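Local coordinates for protein soluble lytic murein transglycosylase (Pseudomonas aeruginosa, PDB 5OHU) that is a lytic transglycosylase that cleaves bacterial cell-wall peptidoglycan, turning it over in both exolytic and endolytic fashion, at residues Tyr387-Arg392 against Tyr621-Asn626; Arg412-Phe417 against Tyr449-Tyr454; Ala443-Ala448 against Leu470-Pro475; Ser493-Ala498 against Gln612-Tyr617. One frame throughout, in Å; residues are numbered along the deposited sequence.

Contact 1. Residues Tyr387-Arg392 against Tyr621-Asn626; sequences YKLGNR and YGQKLN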
# COMPACT_ATOMS: atom_id res chain seq x y z
N TYR A 387 -1.22 -10.66 -28.72
CA TYR A 387 -1.69 -9.91 -27.56
C TYR A 387 -2.68 -8.81 -27.96
O TYR A 387 -2.68 -8.32 -29.09
CB TYR A 387 -0.52 -9.25 -26.83
CG TYR A 387 0.53 -10.21 -26.32
CD1 TYR A 387 0.17 -11.46 -25.80
CD2 TYR A 387 1.88 -9.87 -26.34
CE1 TYR A 387 1.13 -12.34 -25.34
CE2 TYR A 387 2.84 -10.74 -25.86
CZ TYR A 387 2.47 -11.97 -25.36
OH TYR A 387 3.43 -12.83 -24.89
N LYS A 388 -3.52 -8.42 -27.01
CA LYS A 388 -4.43 -7.28 -27.18
C LYS A 388 -3.69 -6.00 -26.79
O LYS A 388 -3.41 -5.78 -25.61
CB LYS A 388 -5.68 -7.48 -26.32
CG LYS A 388 -6.87 -6.58 -26.64
CD LYS A 388 -7.91 -6.64 -25.52
CE LYS A 388 -9.27 -6.07 -25.94
NZ LYS A 388 -9.21 -4.62 -26.28
N LEU A 389 -3.38 -5.15 -27.77
CA LEU A 389 -2.54 -3.97 -27.54
C LEU A 389 -3.16 -2.69 -28.11
O LEU A 389 -2.47 -1.86 -28.69
CB LEU A 389 -1.15 -4.16 -28.14
CG LEU A 389 -0.44 -5.43 -27.70
CD1 LEU A 389 0.91 -5.57 -28.39
CD2 LEU A 389 -0.29 -5.39 -26.20
N GLY A 390 -4.47 -2.50 -27.93
CA GLY A 390 -5.11 -1.29 -28.43
C GLY A 390 -4.86 -0.03 -27.63
O GLY A 390 -5.17 0.01 -26.43
N ASN A 391 -4.33 1.01 -28.27
CA ASN A 391 -3.99 2.29 -27.63
C ASN A 391 -5.08 3.30 -27.98
O ASN A 391 -5.02 3.96 -29.01
CB ASN A 391 -2.61 2.76 -28.09
CG ASN A 391 -2.19 4.08 -27.47
OD1 ASN A 391 -2.84 4.61 -26.56
ND2 ASN A 391 -1.08 4.62 -27.96
N ARG A 392 -6.06 3.43 -27.08
CA ARG A 392 -7.30 4.17 -27.35
C ARG A 392 -7.48 5.31 -26.35
O ARG A 392 -7.95 5.07 -25.22
CB ARG A 392 -8.48 3.20 -27.31
CG ARG A 392 -9.88 3.78 -27.10
CD ARG A 392 -10.32 4.75 -28.20
NE ARG A 392 -11.70 5.19 -27.99
CZ ARG A 392 -12.26 6.23 -28.60
NH1 ARG A 392 -13.53 6.55 -28.33
NH2 ARG A 392 -11.57 6.96 -29.46
N TYR A 621 5.90 -1.64 -23.97
CA TYR A 621 6.99 -0.81 -24.46
C TYR A 621 7.63 -1.43 -25.70
O TYR A 621 8.12 -0.70 -26.56
CB TYR A 621 8.01 -0.58 -23.36
CG TYR A 621 7.62 0.56 -22.45
CD1 TYR A 621 7.47 1.85 -22.95
CD2 TYR A 621 7.36 0.34 -21.09
CE1 TYR A 621 7.10 2.90 -22.13
CE2 TYR A 621 7.00 1.39 -20.25
CZ TYR A 621 6.87 2.67 -20.78
OH TYR A 621 6.51 3.74 -19.97
N GLY A 622 7.59 -2.77 -25.80
CA GLY A 622 8.07 -3.42 -27.01
C GLY A 622 7.34 -2.95 -28.25
O GLY A 622 7.95 -2.67 -29.28
N GLN A 623 6.01 -2.85 -28.16
CA GLN A 623 5.24 -2.32 -29.28
C GLN A 623 5.62 -0.87 -29.57
O GLN A 623 5.90 -0.51 -30.72
CB GLN A 623 3.74 -2.44 -29.02
CG GLN A 623 2.91 -2.67 -30.28
CD GLN A 623 3.14 -4.05 -30.89
OE1 GLN A 623 3.46 -5.01 -30.19
NE2 GLN A 623 2.99 -4.15 -32.21
N LYS A 624 5.64 -0.03 -28.53
CA LYS A 624 5.96 1.39 -28.73
C LYS A 624 7.36 1.58 -29.27
O LYS A 624 7.63 2.57 -29.96
CB LYS A 624 5.78 2.17 -27.42
CG LYS A 624 4.33 2.30 -26.97
CD LYS A 624 4.20 3.03 -25.64
CE LYS A 624 3.60 4.42 -25.79
NZ LYS A 624 2.22 4.37 -26.37
N LEU A 625 8.27 0.68 -28.94
CA LEU A 625 9.64 0.77 -29.44
C LEU A 625 9.84 0.04 -30.76
O LEU A 625 10.96 0.04 -31.28
CB LEU A 625 10.62 0.23 -28.39
CG LEU A 625 10.78 1.19 -27.22
CD1 LEU A 625 11.38 0.51 -25.99
CD2 LEU A 625 11.61 2.43 -27.67
N ASN A 626 8.78 -0.55 -31.33
CA ASN A 626 8.88 -1.36 -32.54
C ASN A 626 9.94 -2.45 -32.37
O ASN A 626 10.79 -2.67 -33.23
CB ASN A 626 9.16 -0.50 -33.77
CG ASN A 626 9.10 -1.29 -35.05
OD1 ASN A 626 8.36 -2.28 -35.15
ND2 ASN A 626 9.88 -0.88 -36.04
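L389 and Q623 supply the larger half of this contact, in which an irregular linker is laid against the last turn of helix 605-624. L389 directs its CB toward the helix, with CG beside its own backbone N and anti to the carbonyl carbon (chi1 -54°), and its CD1 methyl makes the contact: CD1 lies 3.2 Å from Q623 OE1 and 3.7 Å from Q623 CD. The amide end of Q623 thus rests on a methyl group, and the two side chains meet at a slant. The second pair, N391 and K624, is different in kind. Their side chains run at about a right angle, and the closest atoms, N391 ND2 and K624 NZ, are 3.7 Å apart. The closeness of the two nitrogens is consistent with a shared acceptor: D471 OD1 takes a hydrogen bond from N391 ND2 and a salt bridge from K624 NZ. K624 reaches it by bending at chi3 and chi4, while N391 OD1 accepts from the backbone N of L470. Beyond this turn N626, with positive phi, ends the helix in a Schellman motif, its N bonded to Q623 O at 2.9 Å. L389 also rests on I620 of helix 605-624 and on F377 of helix 374-383, while L625 of the same helix end packs on S493 and F497 of helix 493-504.

Contact 2. Residues Arg412-Phe417 against Tyr449-Tyr454; sequences RAMEFF and YDMQWY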
# COMPACT_ATOMS: atom_id res chain seq x y z
N ARG A 412 -6.06 26.32 -8.72
CA ARG A 412 -5.02 26.45 -7.71
C ARG A 412 -3.81 25.60 -8.07
O ARG A 412 -2.67 26.05 -7.94
CB ARG A 412 -5.58 26.08 -6.33
CG ARG A 412 -6.57 27.11 -5.76
CD ARG A 412 -6.77 26.98 -4.23
NE ARG A 412 -7.15 25.64 -3.81
CZ ARG A 412 -8.41 25.20 -3.74
NH1 ARG A 412 -9.41 26.00 -4.06
NH2 ARG A 412 -8.66 23.95 -3.35
N ALA A 413 -4.04 24.37 -8.54
CA ALA A 413 -2.93 23.51 -8.92
C ALA A 413 -2.18 24.06 -10.13
O ALA A 413 -0.94 24.04 -10.17
CB ALA A 413 -3.43 22.09 -9.20
N MET A 414 -2.92 24.57 -11.13
CA MET A 414 -2.28 25.21 -12.28
C MET A 414 -1.35 26.33 -11.83
O MET A 414 -0.17 26.36 -12.22
CB MET A 414 -3.34 25.77 -13.23
CG MET A 414 -4.21 24.74 -13.92
SD MET A 414 -3.25 23.74 -15.06
CE MET A 414 -4.56 22.85 -15.91
N GLU A 415 -1.86 27.25 -11.02
CA GLU A 415 -1.06 28.40 -10.62
C GLU A 415 0.14 27.98 -9.79
O GLU A 415 1.24 28.51 -9.97
CB GLU A 415 -1.92 29.40 -9.85
CG GLU A 415 -1.20 30.69 -9.56
CD GLU A 415 -0.72 31.37 -10.82
OE1 GLU A 415 -1.51 31.44 -11.79
OE2 GLU A 415 0.45 31.81 -10.85
N PHE A 416 -0.05 27.02 -8.87
CA PHE A 416 1.08 26.46 -8.14
C PHE A 416 2.15 25.96 -9.09
O PHE A 416 3.34 26.21 -8.90
CB PHE A 416 0.61 25.31 -7.25
CG PHE A 416 0.08 25.75 -5.91
CD1 PHE A 416 0.73 26.73 -5.18
CD2 PHE A 416 -1.06 25.18 -5.39
CE1 PHE A 416 0.25 27.13 -3.96
CE2 PHE A 416 -1.56 25.57 -4.16
CZ PHE A 416 -0.90 26.55 -3.44
N PHE A 417 1.72 25.26 -10.14
CA PHE A 417 2.65 24.67 -11.10
C PHE A 417 3.47 25.75 -11.81
O PHE A 417 4.70 25.69 -11.83
CB PHE A 417 1.86 23.83 -12.11
CG PHE A 417 2.72 23.06 -13.07
CD1 PHE A 417 3.19 21.79 -12.74
CD2 PHE A 417 3.05 23.59 -14.31
CE1 PHE A 417 3.98 21.07 -13.63
CE2 PHE A 417 3.83 22.88 -15.20
CZ PHE A 417 4.30 21.62 -14.86
N TYR A 449 -1.20 14.93 -18.13
CA TYR A 449 -0.31 14.44 -19.17
C TYR A 449 0.22 15.58 -20.03
O TYR A 449 1.42 15.65 -20.34
CB TYR A 449 -1.03 13.40 -20.03
CG TYR A 449 -0.19 12.80 -21.15
CD1 TYR A 449 0.68 11.74 -20.90
CD2 TYR A 449 -0.29 13.28 -22.45
CE1 TYR A 449 1.44 11.20 -21.93
CE2 TYR A 449 0.47 12.74 -23.47
CZ TYR A 449 1.33 11.71 -23.20
OH TYR A 449 2.08 11.18 -24.23
N ASP A 450 -0.66 16.52 -20.42
CA ASP A 450 -0.22 17.64 -21.24
C ASP A 450 0.71 18.59 -20.49
O ASP A 450 1.34 19.44 -21.12
CB ASP A 450 -1.44 18.40 -21.77
CG ASP A 450 -2.23 17.59 -22.78
OD1 ASP A 450 -1.61 16.78 -23.50
OD2 ASP A 450 -3.46 17.75 -22.85
N MET A 451 0.84 18.45 -19.17
CA MET A 451 1.82 19.19 -18.39
C MET A 451 3.11 18.41 -18.17
O MET A 451 3.97 18.86 -17.41
CB MET A 451 1.21 19.59 -17.04
CG MET A 451 -0.04 20.46 -17.16
SD MET A 451 -0.99 20.54 -15.62
CE MET A 451 0.24 21.22 -14.52
N GLN A 452 3.25 17.24 -18.82
CA GLN A 452 4.39 16.34 -18.61
C GLN A 452 4.43 15.83 -17.18
O GLN A 452 5.49 15.57 -16.61
CB GLN A 452 5.73 17.00 -18.98
CG GLN A 452 6.07 16.98 -20.47
CD GLN A 452 4.92 17.44 -21.34
OE1 GLN A 452 4.59 18.63 -21.38
NE2 GLN A 452 4.29 16.50 -22.04
N TRP A 453 3.25 15.68 -16.58
CA TRP A 453 3.15 15.18 -15.22
C TRP A 453 2.67 13.74 -15.27
O TRP A 453 1.52 13.41 -14.97
CB TRP A 453 2.27 16.09 -14.39
CG TRP A 453 3.15 16.92 -13.62
CD1 TRP A 453 4.49 17.09 -13.84
CD2 TRP A 453 2.83 17.69 -12.48
NE1 TRP A 453 5.02 17.92 -12.90
CE2 TRP A 453 4.01 18.31 -12.05
CE3 TRP A 453 1.65 17.93 -11.77
CZ2 TRP A 453 4.05 19.15 -10.95
CZ3 TRP A 453 1.69 18.75 -10.67
CH2 TRP A 453 2.88 19.36 -10.27
N TYR A 454 3.63 12.88 -15.61
CA TYR A 454 3.33 11.50 -15.99
C TYR A 454 2.71 10.73 -14.84
O TYR A 454 1.70 10.05 -15.03
CB TYR A 454 4.60 10.84 -16.52
CG TYR A 454 5.16 11.63 -17.69
CD1 TYR A 454 4.33 11.97 -18.77
CD2 TYR A 454 6.47 12.10 -17.69
CE1 TYR A 454 4.81 12.71 -19.83
CE2 TYR A 454 6.95 12.84 -18.75
CZ TYR A 454 6.12 13.15 -19.81
OH TYR A 454 6.58 13.88 -20.87
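A Met-aromatic contact and a T-shaped aromatic pair share one ring, F417, where helix 408-418 meets the end of helix 438-450 in the L domain, a family of the TPR clan. That end is a Schellman motif: Q452 has positive phi, its N bonds to Y449 O at 2.9 Å, and W453 N bonds back to A448 O. W453 then sits at the N-cap position of helix 454-463, and the turn directs both M451 and W453 toward F417. With CG anti to its backbone N (chi1 -174°), F417 extends its ring so that M451 meets a face and W453 the edge. M451 lays its methyl over that face, CE 3.5 Å from the ring centroid and 16° off the normal. SD stands farther out above the same ring, 5.1 Å from the centroid. On the W453 side, the CD1-CE1 edge of F417 is directed at the face of the indole's six-membered ring, with centroids 4.7 Å apart and planes at 86°. Behind the tryptophan, V422 of helix 422-433 touches its side chain. M414, one turn before F417 and bent at chi2, brings its SD to 4.0 Å from M451 SD.

Contact 3. Residues Ala443-Ala448 against Leu470-Pro475; sequences AQARLA and LDIRFP
Apolar packing carries this contact, and nearly all of it passes through the CD1 methyl of I472. CG1 of the isoleucine stands beside the backbone N (chi1 -67°), and CD1 is anti to CA (chi2 -167°), which carries the methyl to helix 438-450. There it meets the CB of A445 at 4.1 Å. The small alanine lets the methyl settle against the helix backbone as well, with I472 CD1 3.6 Å from A445 O and 4.0 Å from R446 N. The aliphatic part of R446 grazes the same methyl, CD to CD1 at 4.4 Å, but this arginine is poorly ordered.

The polar interactions lie around the methyl rather than at it. Within the helix, L447 N donates to A443 O and A448 N to Q444 O, while the Q444 side chain bonds to S460 OG and W429 O. On the other segment I472 N is held by D469 OD1. The edge of F474 meets one face of the R473 guanidinium, with F474 CE2 3.9 Å above the centre of that group. A457 touches I472, and S460 and I461 touch A445, which places helix 454-463 against both partners. A single isoleucine methyl from the short, weakly bonded helix 470-473 thus packs on 443-448 of helix 438-450, part of the all-helical L domain of the TPR clan.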
# COMPACT_ATOMS: atom_id res chain seq x y z
N ALA A 443 -10.56 13.18 -17.50
CA ALA A 443 -10.20 14.53 -17.93
C ALA A 443 -8.97 15.03 -17.19
O ALA A 443 -8.07 15.63 -17.79
CB ALA A 443 -11.38 15.47 -17.73
N GLN A 444 -8.91 14.80 -15.87
CA GLN A 444 -7.74 15.21 -15.10
C GLN A 444 -6.48 14.51 -15.60
O GLN A 444 -5.40 15.12 -15.65
CB GLN A 444 -7.96 14.92 -13.62
CG GLN A 444 -7.06 15.72 -12.69
CD GLN A 444 -7.02 15.16 -11.29
OE1 GLN A 444 -7.07 13.94 -11.10
NE2 GLN A 444 -6.94 16.03 -10.29
N ALA A 445 -6.60 13.23 -15.97
CA ALA A 445 -5.46 12.50 -16.51
C ALA A 445 -4.92 13.17 -17.76
O ALA A 445 -3.70 13.30 -17.93
CB ALA A 445 -5.84 11.04 -16.80
N ARG A 446 -5.81 13.61 -18.65
CA ARG A 446 -5.36 14.28 -19.87
C ARG A 446 -4.66 15.59 -19.55
O ARG A 446 -3.63 15.91 -20.16
CB ARG A 446 -6.52 14.52 -20.83
CG ARG A 446 -6.09 14.97 -22.23
CD ARG A 446 -5.32 13.88 -22.97
NE ARG A 446 -4.29 14.42 -23.86
CZ ARG A 446 -4.49 14.75 -25.13
NH1 ARG A 446 -5.69 14.60 -25.68
NH2 ARG A 446 -3.49 15.23 -25.85
N LEU A 447 -5.20 16.36 -18.60
CA LEU A 447 -4.63 17.67 -18.27
C LEU A 447 -3.23 17.52 -17.69
O LEU A 447 -2.31 18.26 -18.06
CB LEU A 447 -5.54 18.42 -17.30
CG LEU A 447 -6.85 19.00 -17.85
CD1 LEU A 447 -7.78 19.41 -16.72
CD2 LEU A 447 -6.59 20.20 -18.77
N ALA A 448 -3.05 16.56 -16.78
CA ALA A 448 -1.74 16.33 -16.18
C ALA A 448 -0.74 15.78 -17.20
O ALA A 448 0.45 16.12 -17.15
CB ALA A 448 -1.87 15.37 -14.99
N LEU A 470 -2.72 4.04 -23.73
CA LEU A 470 -1.35 3.60 -23.52
C LEU A 470 -0.34 4.73 -23.69
O LEU A 470 0.83 4.56 -23.34
CB LEU A 470 -1.04 2.45 -24.48
CG LEU A 470 -1.94 1.23 -24.29
CD1 LEU A 470 -1.43 0.06 -25.14
CD2 LEU A 470 -1.97 0.80 -22.82
N ASP A 471 -0.76 5.88 -24.23
CA ASP A 471 0.11 7.05 -24.21
C ASP A 471 0.25 7.58 -22.79
O ASP A 471 1.37 7.84 -22.32
CB ASP A 471 -0.44 8.12 -25.15
CG ASP A 471 -0.17 7.80 -26.63
OD1 ASP A 471 0.12 6.62 -26.94
OD2 ASP A 471 -0.26 8.72 -27.47
N ILE A 472 -0.87 7.72 -22.07
CA ILE A 472 -0.79 8.23 -20.71
C ILE A 472 -0.19 7.18 -19.79
O ILE A 472 0.67 7.49 -18.96
CB ILE A 472 -2.17 8.69 -20.22
CG1 ILE A 472 -2.64 9.91 -21.01
CG2 ILE A 472 -2.11 9.01 -18.73
CD1 ILE A 472 -3.83 10.60 -20.38
N ARG A 473 -0.61 5.92 -19.93
CA ARG A 473 -0.14 4.90 -18.99
C ARG A 473 1.33 4.55 -19.19
O ARG A 473 1.94 4.00 -18.27
CB ARG A 473 -1.00 3.64 -19.11
CG ARG A 473 -2.41 3.76 -18.50
CD ARG A 473 -3.17 2.43 -18.54
NE ARG A 473 -2.51 1.41 -17.74
CZ ARG A 473 -2.43 0.12 -18.07
NH1 ARG A 473 -2.97 -0.29 -19.21
NH2 ARG A 473 -1.81 -0.74 -17.27
N PHE A 474 1.91 4.86 -20.35
CA PHE A 474 3.27 4.43 -20.68
C PHE A 474 4.04 5.58 -21.33
O PHE A 474 4.26 5.61 -22.55
CB PHE A 474 3.23 3.16 -21.53
CG PHE A 474 2.60 2.03 -20.80
CD1 PHE A 474 3.27 1.44 -19.74
CD2 PHE A 474 1.30 1.63 -21.07
CE1 PHE A 474 2.69 0.42 -19.00
CE2 PHE A 474 0.70 0.60 -20.33
CZ PHE A 474 1.40 0.01 -19.29
N PRO A 475 4.49 6.53 -20.53
CA PRO A 475 5.25 7.66 -21.08
C PRO A 475 6.58 7.21 -21.67
O PRO A 475 7.15 6.18 -21.31
CB PRO A 475 5.47 8.57 -19.86
CG PRO A 475 5.09 7.76 -18.66
CD PRO A 475 4.12 6.73 -19.12

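Contact 4. Residues Ser493-Ala498 against Gln612-Tyr617; sequences SSWIFA and QNVLSY
W495, the first residue of helix 493-504 to reach helix 605-624, does so with the pyrrole edge of its indole. CG is anti to the backbone N (chi1 -168°), and the ring swings outward until NE1 lies 3.6 Å and CD1 3.7 Å from V614 CG1. The valine methyl sits near the indole plane, not over a face, and the N-H itself is used by S573 OG of helix 569-578. F497, further on, turns its ring away toward Y621 and helix 479-488. Helix 493-504 belongs to the SLT domain, of the lysozyme clan, and runs obliquely antiparallel to helix 605-624, their local axes 8.5 Å apart with an angle of 132° between directions. The small A498 sits at the closest point, its CA 5.0 Å from that of Y617. The alanine CB lies 3.4 Å from V614 O and 3.7 Å from Y617 CB, seated against both residues of the one helix. Y617 touches mainly through this CB, since chi1 of -63° carries its ring off toward F474. One turn back, Q612 O is gripped twice, by S616 N and by S616 OG at 2.9 Å, from opposite faces of the carbonyl plane.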
# COMPACT_ATOMS: atom_id res chain seq x y z
N SER A 493 15.58 -2.92 -24.54
CA SER A 493 15.30 -1.56 -24.09
C SER A 493 13.87 -1.42 -23.55
O SER A 493 13.62 -0.55 -22.72
CB SER A 493 15.56 -0.56 -25.22
OG SER A 493 14.38 -0.25 -25.91
N SER A 494 12.95 -2.28 -23.98
CA SER A 494 11.62 -2.27 -23.38
C SER A 494 11.69 -2.59 -21.89
O SER A 494 10.88 -2.08 -21.11
CB SER A 494 10.71 -3.28 -24.08
OG SER A 494 11.22 -4.58 -23.96
N TRP A 495 12.66 -3.40 -21.49
CA TRP A 495 12.77 -3.77 -20.08
C TRP A 495 13.12 -2.56 -19.22
O TRP A 495 12.54 -2.37 -18.15
CB TRP A 495 13.81 -4.88 -19.93
CG TRP A 495 13.81 -5.53 -18.57
CD1 TRP A 495 12.72 -5.79 -17.76
CD2 TRP A 495 14.96 -5.99 -17.85
NE1 TRP A 495 13.13 -6.40 -16.59
CE2 TRP A 495 14.50 -6.53 -16.62
CE3 TRP A 495 16.33 -6.01 -18.13
CZ2 TRP A 495 15.37 -7.07 -15.67
CZ3 TRP A 495 17.20 -6.55 -17.18
CH2 TRP A 495 16.71 -7.09 -15.97
N ILE A 496 14.03 -1.71 -19.70
CA ILE A 496 14.43 -0.58 -18.88
C ILE A 496 13.32 0.48 -18.82
O ILE A 496 13.11 1.10 -17.77
CB ILE A 496 15.77 -0.02 -19.40
CG1 ILE A 496 16.39 0.93 -18.40
CG2 ILE A 496 15.59 0.72 -20.71
CD1 ILE A 496 17.78 1.38 -18.82
N PHE A 497 12.58 0.70 -19.91
CA PHE A 497 11.37 1.51 -19.83
C PHE A 497 10.40 0.93 -18.80
O PHE A 497 9.83 1.66 -17.99
CB PHE A 497 10.69 1.58 -21.19
CG PHE A 497 11.32 2.55 -22.14
CD1 PHE A 497 12.47 2.21 -22.82
CD2 PHE A 497 10.72 3.77 -22.40
CE1 PHE A 497 13.05 3.09 -23.72
CE2 PHE A 497 11.29 4.65 -23.30
CZ PHE A 497 12.46 4.31 -23.96
N ALA A 498 10.20 -0.40 -18.84
CA ALA A 498 9.31 -1.06 -17.89
C ALA A 498 9.76 -0.87 -16.45
O ALA A 498 8.95 -0.56 -15.57
CB ALA A 498 9.22 -2.56 -18.21
N GLN A 612 5.06 -9.06 -12.18
CA GLN A 612 4.00 -9.11 -13.18
C GLN A 612 3.82 -7.77 -13.86
O GLN A 612 3.61 -7.72 -15.08
CB GLN A 612 2.70 -9.61 -12.57
CG GLN A 612 2.81 -11.02 -12.02
CD GLN A 612 1.50 -11.53 -11.43
OE1 GLN A 612 0.56 -10.77 -11.22
NE2 GLN A 612 1.43 -12.85 -11.17
N ASN A 613 3.97 -6.66 -13.12
CA ASN A 613 3.86 -5.34 -13.74
C ASN A 613 4.98 -5.13 -14.76
O ASN A 613 4.73 -4.71 -15.90
CB ASN A 613 3.96 -4.22 -12.69
CG ASN A 613 2.71 -4.07 -11.83
OD1 ASN A 613 2.71 -3.30 -10.86
ND2 ASN A 613 1.70 -4.89 -12.08
N VAL A 614 6.23 -5.33 -14.34
CA VAL A 614 7.39 -5.07 -15.19
C VAL A 614 7.31 -5.90 -16.47
O VAL A 614 7.52 -5.38 -17.57
CB VAL A 614 8.69 -5.33 -14.43
CG1 VAL A 614 9.89 -5.33 -15.38
CG2 VAL A 614 8.88 -4.27 -13.30
N LEU A 615 7.00 -7.19 -16.35
CA LEU A 615 6.91 -8.02 -17.55
C LEU A 615 5.80 -7.52 -18.45
O LEU A 615 5.97 -7.47 -19.68
CB LEU A 615 6.69 -9.49 -17.19
CG LEU A 615 7.88 -10.15 -16.49
CD1 LEU A 615 7.50 -11.56 -15.94
CD2 LEU A 615 9.08 -10.24 -17.45
N SER A 616 4.65 -7.17 -17.88
CA SER A 616 3.54 -6.68 -18.69
C SER A 616 3.89 -5.36 -19.36
O SER A 616 3.59 -5.14 -20.54
CB SER A 616 2.28 -6.52 -17.83
OG SER A 616 1.83 -7.78 -17.33
N TYR A 617 4.56 -4.47 -18.62
CA TYR A 617 4.92 -3.17 -19.18
C TYR A 617 5.91 -3.33 -20.32
O TYR A 617 5.84 -2.59 -21.31
CB TYR A 617 5.50 -2.26 -18.09
CG TYR A 617 4.55 -1.90 -16.95
CD1 TYR A 617 3.17 -2.14 -17.04
CD2 TYR A 617 5.03 -1.35 -15.77
CE1 TYR A 617 2.31 -1.81 -16.00
CE2 TYR A 617 4.18 -1.01 -14.73
CZ TYR A 617 2.82 -1.24 -14.85
OH TYR A 617 1.99 -0.92 -13.81

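In the fold
From the N terminus, the first segment met is 387-392, whose partner 621-626 comes last, so contact 1 closes a loop of more than 200 residues that encloses the other three. Inside it, contacts 2 and 3 cross: 412-417 is followed by 443-448, then by 449-454 and 470-475, and both contacts draw on helix 438-450. Contact 4 comes after them in series and shares helix 605-624 with contact 1. Segment 470-475 of contact 3 also bonds to both segments of contact 1, while its F474 packs on Y617 of contact 4. Helices of the L domain are thereby tied, through 470-475, to the SLT domain and the C-terminal helix.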